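Local coordinates for putative C39-like peptidase (Bacillus anthracis, PDB 3ERV), which is of unproven function but probably acts as a papain-like cysteine peptidase of the C39-like family, in clan CA, at residues Ala154-Asp159 with Ser172-Glu177; Phe161-Trp164 with Gly169-Ser172. All blocks are in the same frame, centred on the assembly; numbering follows the deposited sequence.

Both contacts belong to the excursion that leaves strand 145-150 and returns as strand 177-185; their segments overlap at Ser172 on strand 169-173, and a backbone bond from Thr162 to Ile173 links them. Contact 2 is the two-stranded hairpin itself, held by a pair of backbone hydrogen bonds, with one buried face around Trp164 and Val171 and an exposed one around Thr163 and Ser172. Contact 1, about 11 Å away between centres, is smaller and has no hydrogen bond across it: one leucine methyl of the incoming loop rests on the turn by which the hairpin's second strand leads on toward strand 177-185. Backbone pairing thus gives way to side-chain packing, although each segment of contact 1 folds on its own polar turn.

Contact 1 of 2, residues Ala154-Asp159 with Ser172-Glu177; sequences APLDED and SITYNE
The type I beta turn from Thr174 to Glu177, which carries the chain out of strand 169-173 and into strand 177-185, is met here by a single side chain of the loop that precedes the hairpin. Leu156 supplies it. Its CD1 touches Thr174 OG1 and Asn176 CB, both at 3.8 Å, and reaches Thr174 CG2 at 4.0 Å. Leu156 and Thr174 extend toward each other and meet tip to tip, whereas Asn176 lies aslant to the leucine and offers the root of its side chain, CB and CG.

What the methyl rests on is shaped by an ST turn. Thr174 turns its hydroxyl anti to the backbone N (chi1 167°), which brings OG1 over the turn, where it accepts from Asn176 N at 3.2 Å. The same oxygen also receives Asn176 ND2 at 3.1 Å, in a more bent bond whose acceptor is tilted from the amide plane. Two N-H groups of one residue therefore grip Thr174 OG1, and the second of them limits the rotation of the asparagine amide. The turn is closed by Glu177 N bonded to Thr174 O at 2.8 Å.

The loop has its own polar fold: Asp157 OD2 accepts from Asp159 N at 3.2 Å, an almost straight bond (174°) to the anti side of the carboxylate, with the donor somewhat out of its plane (17°), forming an Asx turn. The contact thus illustrates how two separately folded turns can be joined by one leucine methyl set against a mixed surface of hydroxyl, methyl and asparagine side-chain atoms.

Around it, Leu156 N is hydrogen-bonded to Gln215 OE1 of helix 206-215, on which Pro155 also packs. Phe161 touches Thr174, and both Leu156 and Asn176 touch Asn150 at the end of strand 145-150.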
loop_
_atom_site.group_PDB
_atom_site.type_symbol
_atom_site.label_atom_id
_atom_site.label_comp_id
_atom_site.label_asym_id
_atom_site.label_seq_id
_atom_site.Cartn_x
_atom_site.Cartn_y
_atom_site.Cartn_z
ATOM N N ALA A 154 -6.691 -2.168 12.546
ATOM C CA ALA A 154 -6.670 -3.145 13.631
ATOM C C ALA A 154 -6.996 -4.500 13.049
ATOM O O ALA A 154 -7.606 -4.595 11.971
ATOM C CB ALA A 154 -7.665 -2.763 14.751
ATOM N N PRO A 155 -6.572 -5.563 13.749
ATOM C CA PRO A 155 -6.810 -6.921 13.255
ATOM C C PRO A 155 -8.312 -7.178 13.045
ATOM O O PRO A 155 -9.187 -6.633 13.771
ATOM C CB PRO A 155 -6.218 -7.805 14.356
ATOM C CG PRO A 155 -5.170 -6.908 15.014
ATOM C CD PRO A 155 -5.775 -5.537 14.988
ATOM N N LEU A 156 -8.632 -7.950 12.021
ATOM C CA LEU A 156 -10.014 -8.176 11.714
ATOM C C LEU A 156 -10.326 -9.578 12.150
ATOM O O LEU A 156 -9.459 -10.471 12.131
ATOM C CB LEU A 156 -10.297 -8.028 10.215
ATOM C CG LEU A 156 -10.208 -6.624 9.591
ATOM C CD1 LEU A 156 -10.284 -6.672 8.047
ATOM C CD2 LEU A 156 -11.245 -5.669 10.186
ATOM N N ASP A 157 -11.571 -9.755 12.563
ATOM C CA ASP A 157 -12.126 -11.058 12.795
ATOM C C ASP A 157 -12.027 -11.865 11.513
ATOM O O ASP A 157 -12.237 -11.341 10.421
ATOM C CB ASP A 157 -13.597 -10.874 13.125
ATOM C CG ASP A 157 -14.198 -12.078 13.792
ATOM O OD1 ASP A 157 -14.673 -11.889 14.942
ATOM O OD2 ASP A 157 -14.215 -13.194 13.180
ATOM N N GLU A 158 -11.770 -13.152 11.662
ATOM C CA GLU A 158 -11.623 -14.050 10.531
ATOM C C GLU A 158 -12.791 -14.052 9.570
ATOM O O GLU A 158 -12.610 -14.301 8.386
ATOM C CB GLU A 158 -11.410 -15.483 11.017
ATOM C CG GLU A 158 -9.966 -15.856 11.220
ATOM C CD GLU A 158 -9.229 -16.013 9.892
ATOM O OE1 GLU A 158 -8.001 -15.748 9.871
ATOM O OE2 GLU A 158 -9.889 -16.383 8.873
ATOM N N ASP A 159 -13.996 -13.807 10.075
ATOM C CA ASP A 159 -15.188 -13.907 9.234
ATOM C C ASP A 159 -15.361 -12.722 8.298
ATOM O O ASP A 159 -16.174 -12.785 7.363
ATOM C CB ASP A 159 -16.459 -14.134 10.074
ATOM C CG ASP A 159 -16.668 -13.070 11.140
ATOM O OD1 ASP A 159 -15.984 -12.011 11.108
ATOM O OD2 ASP A 159 -17.552 -13.289 12.015
ATOM N N SER A 172 -6.684 -14.659 0.248
ATOM C CA SER A 172 -7.569 -14.034 1.208
ATOM C C SER A 172 -7.721 -12.544 0.935
ATOM O O SER A 172 -6.719 -11.820 0.810
ATOM C CB SER A 172 -7.043 -14.259 2.609
ATOM O OG SER A 172 -7.068 -15.657 2.861
ATOM N N ILE A 173 -8.980 -12.120 0.787
ATOM C CA ILE A 173 -9.332 -10.742 0.545
ATOM C C ILE A 173 -10.342 -10.237 1.587
ATOM O O ILE A 173 -11.064 -11.017 2.214
ATOM C CB ILE A 173 -9.905 -10.527 -0.912
ATOM C CG1 ILE A 173 -11.313 -11.087 -1.057
ATOM C CG2 ILE A 173 -8.921 -11.012 -2.037
ATOM C CD1 ILE A 173 -12.332 -9.998 -0.930
ATOM N N THR A 174 -10.323 -8.940 1.831
ATOM C CA THR A 174 -11.332 -8.301 2.616
ATOM C C THR A 174 -11.636 -6.971 1.951
ATOM O O THR A 174 -10.708 -6.277 1.564
ATOM C CB THR A 174 -10.903 -8.038 4.100
ATOM O OG1 THR A 174 -11.860 -7.145 4.677
ATOM C CG2 THR A 174 -9.510 -7.389 4.213
ATOM N N TYR A 175 -12.918 -6.598 1.864
ATOM C CA TYR A 175 -13.277 -5.335 1.218
ATOM C C TYR A 175 -12.983 -4.133 2.101
ATOM O O TYR A 175 -13.359 -3.016 1.798
ATOM C CB TYR A 175 -14.730 -5.358 0.755
ATOM C CG TYR A 175 -15.164 -6.730 0.265
ATOM C CD1 TYR A 175 -14.964 -7.125 -1.065
ATOM C CD2 TYR A 175 -15.782 -7.639 1.145
ATOM C CE1 TYR A 175 -15.377 -8.388 -1.515
ATOM C CE2 TYR A 175 -16.215 -8.912 0.715
ATOM C CZ TYR A 175 -15.998 -9.281 -0.611
ATOM O OH TYR A 175 -16.419 -10.534 -1.028
ATOM N N ASN A 176 -12.311 -4.401 3.197
ATOM C CA ASN A 176 -11.709 -3.419 4.079
ATOM C C ASN A 176 -10.265 -3.091 3.614
ATOM O O ASN A 176 -9.602 -2.271 4.231
ATOM C CB ASN A 176 -11.526 -4.117 5.468
ATOM C CG ASN A 176 -12.770 -4.110 6.299
ATOM O OD1 ASN A 176 -12.950 -3.214 7.122
ATOM N ND2 ASN A 176 -13.645 -5.117 6.110
ATOM N N GLU A 177 -9.748 -3.825 2.621
ATOM C CA GLU A 177 -8.336 -3.649 2.194
ATOM C C GLU A 177 -8.041 -2.177 1.965
ATOM O O GLU A 177 -8.833 -1.468 1.346
ATOM C CB GLU A 177 -8.026 -4.417 0.886
ATOM C CG GLU A 177 -6.538 -4.315 0.411
ATOM C CD GLU A 177 -6.263 -3.322 -0.750
ATOM O OE1 GLU A 177 -7.193 -2.649 -1.248
ATOM O OE2 GLU A 177 -5.076 -3.198 -1.157
#

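Contact 2 of 2, residues Phe161-Trp164 with Gly169-Ser172; sequences FTTW and GDVS
Trp164 N gives the shorter of the two backbone bonds between residues 161-164 and 169-172, to Val171 O at 2.9 Å and nearly straight (171°). The return bond, Val171 N to Trp164 O at 3.0 Å, completes a hydrogen-bonded antiparallel pair, with its donor in the carbonyl plane. Next along, Thr163 and Ser172 form a non-hydrogen-bonded pair. CA-H...O contacts supplement the ladder: Thr163 CA approaches Val171 O at 3.5 Å and Asp170 CA approaches Trp164 O at 3.2 Å, so each of the Trp164 and Val171 carbonyls meets a CA as well as an N-H.

On the face of Thr163 and Ser172, the Thr163 methyl CG2, anti to the backbone N because OG1 sits beside that N (chi1 -44°), lies 3.5 Å from Asp170 CB, the two side chains running diagonally past one another. On the other face Trp164 CB packs on Val171 CG1 at 4.2 Å, while the indole leads away from the partner strand.

That indole enters a cation-pi interaction with Arg86 and meets the ring of Tyr105, and Val171 packs on Tyr108. Phe161 touches Leu156 and Met216, joining the hairpin to the region following helix 206-215.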
loop_
_atom_site.group_PDB
_atom_site.type_symbol
_atom_site.label_atom_id
_atom_site.label_comp_id
_atom_site.label_asym_id
_atom_site.label_seq_id
_atom_site.Cartn_x
_atom_site.Cartn_y
_atom_site.Cartn_z
ATOM N N PHE A 161 -12.962 -11.965 6.229
ATOM C CA PHE A 161 -12.264 -12.352 4.974
ATOM C C PHE A 161 -13.067 -13.274 4.075
ATOM O O PHE A 161 -13.944 -14.001 4.551
ATOM C CB PHE A 161 -10.911 -12.972 5.275
ATOM C CG PHE A 161 -9.973 -12.021 5.905
ATOM C CD1 PHE A 161 -10.049 -11.768 7.258
ATOM C CD2 PHE A 161 -9.040 -11.322 5.134
ATOM C CE1 PHE A 161 -9.197 -10.859 7.839
ATOM C CE2 PHE A 161 -8.190 -10.421 5.712
ATOM C CZ PHE A 161 -8.269 -10.176 7.057
ATOM N N THR A 162 -12.798 -13.201 2.772
ATOM C CA THR A 162 -13.234 -14.226 1.817
ATOM C C THR A 162 -11.989 -14.901 1.241
ATOM O O THR A 162 -10.877 -14.339 1.264
ATOM C CB THR A 162 -13.964 -13.644 0.597
ATOM O OG1 THR A 162 -14.858 -12.602 0.999
ATOM C CG2 THR A 162 -14.717 -14.741 -0.160
ATOM N N THR A 163 -12.177 -16.087 0.690
ATOM C CA THR A 163 -11.130 -16.706 -0.081
ATOM C C THR A 163 -11.602 -16.725 -1.531
ATOM O O THR A 163 -12.711 -17.145 -1.835
ATOM C CB THR A 163 -10.804 -18.117 0.431
ATOM O OG1 THR A 163 -10.733 -18.083 1.861
ATOM C CG2 THR A 163 -9.456 -18.592 -0.091
ATOM N N TRP A 164 -10.756 -16.222 -2.424
ATOM C CA TRP A 164 -11.049 -16.259 -3.832
ATOM C C TRP A 164 -10.187 -17.334 -4.404
ATOM O O TRP A 164 -9.016 -17.489 -4.017
ATOM C CB TRP A 164 -10.621 -14.947 -4.489
ATOM C CG TRP A 164 -11.567 -13.809 -4.290
ATOM C CD1 TRP A 164 -12.694 -13.795 -3.525
ATOM C CD2 TRP A 164 -11.429 -12.493 -4.836
ATOM N NE1 TRP A 164 -13.273 -12.550 -3.566
ATOM C CE2 TRP A 164 -12.521 -11.733 -4.369
ATOM C CE3 TRP A 164 -10.478 -11.878 -5.667
ATOM C CZ2 TRP A 164 -12.712 -10.396 -4.730
ATOM C CZ3 TRP A 164 -10.659 -10.549 -6.019
ATOM C CH2 TRP A 164 -11.760 -9.817 -5.541
ATOM N N GLY A 169 -4.002 -20.091 -7.271
ATOM C CA GLY A 169 -4.227 -20.488 -5.896
ATOM C C GLY A 169 -5.158 -19.535 -5.171
ATOM O O GLY A 169 -5.590 -18.529 -5.714
ATOM N N ASP A 170 -5.455 -19.873 -3.928
ATOM C CA ASP A 170 -6.410 -19.122 -3.129
ATOM C C ASP A 170 -5.762 -17.877 -2.601
ATOM O O ASP A 170 -4.559 -17.855 -2.333
ATOM C CB ASP A 170 -6.871 -19.964 -1.950
ATOM C CG ASP A 170 -7.504 -21.257 -2.386
ATOM O OD1 ASP A 170 -7.746 -21.414 -3.619
ATOM O OD2 ASP A 170 -7.764 -22.117 -1.499
ATOM N N VAL A 171 -6.555 -16.832 -2.488
ATOM C CA VAL A 171 -6.063 -15.638 -1.861
ATOM C C VAL A 171 -7.128 -15.100 -0.920
ATOM O O VAL A 171 -8.306 -15.095 -1.238
ATOM C CB VAL A 171 -5.549 -14.549 -2.893
ATOM C CG1 VAL A 171 -6.482 -14.447 -4.082
ATOM C CG2 VAL A 171 -5.431 -13.162 -2.228
ATOM N N SER A 172 -6.684 -14.659 0.248
ATOM C CA SER A 172 -7.569 -14.034 1.208
ATOM C C SER A 172 -7.721 -12.544 0.935
ATOM O O SER A 172 -6.719 -11.820 0.810
ATOM C CB SER A 172 -7.043 -14.259 2.609
ATOM O OG SER A 172 -7.068 -15.657 2.861
#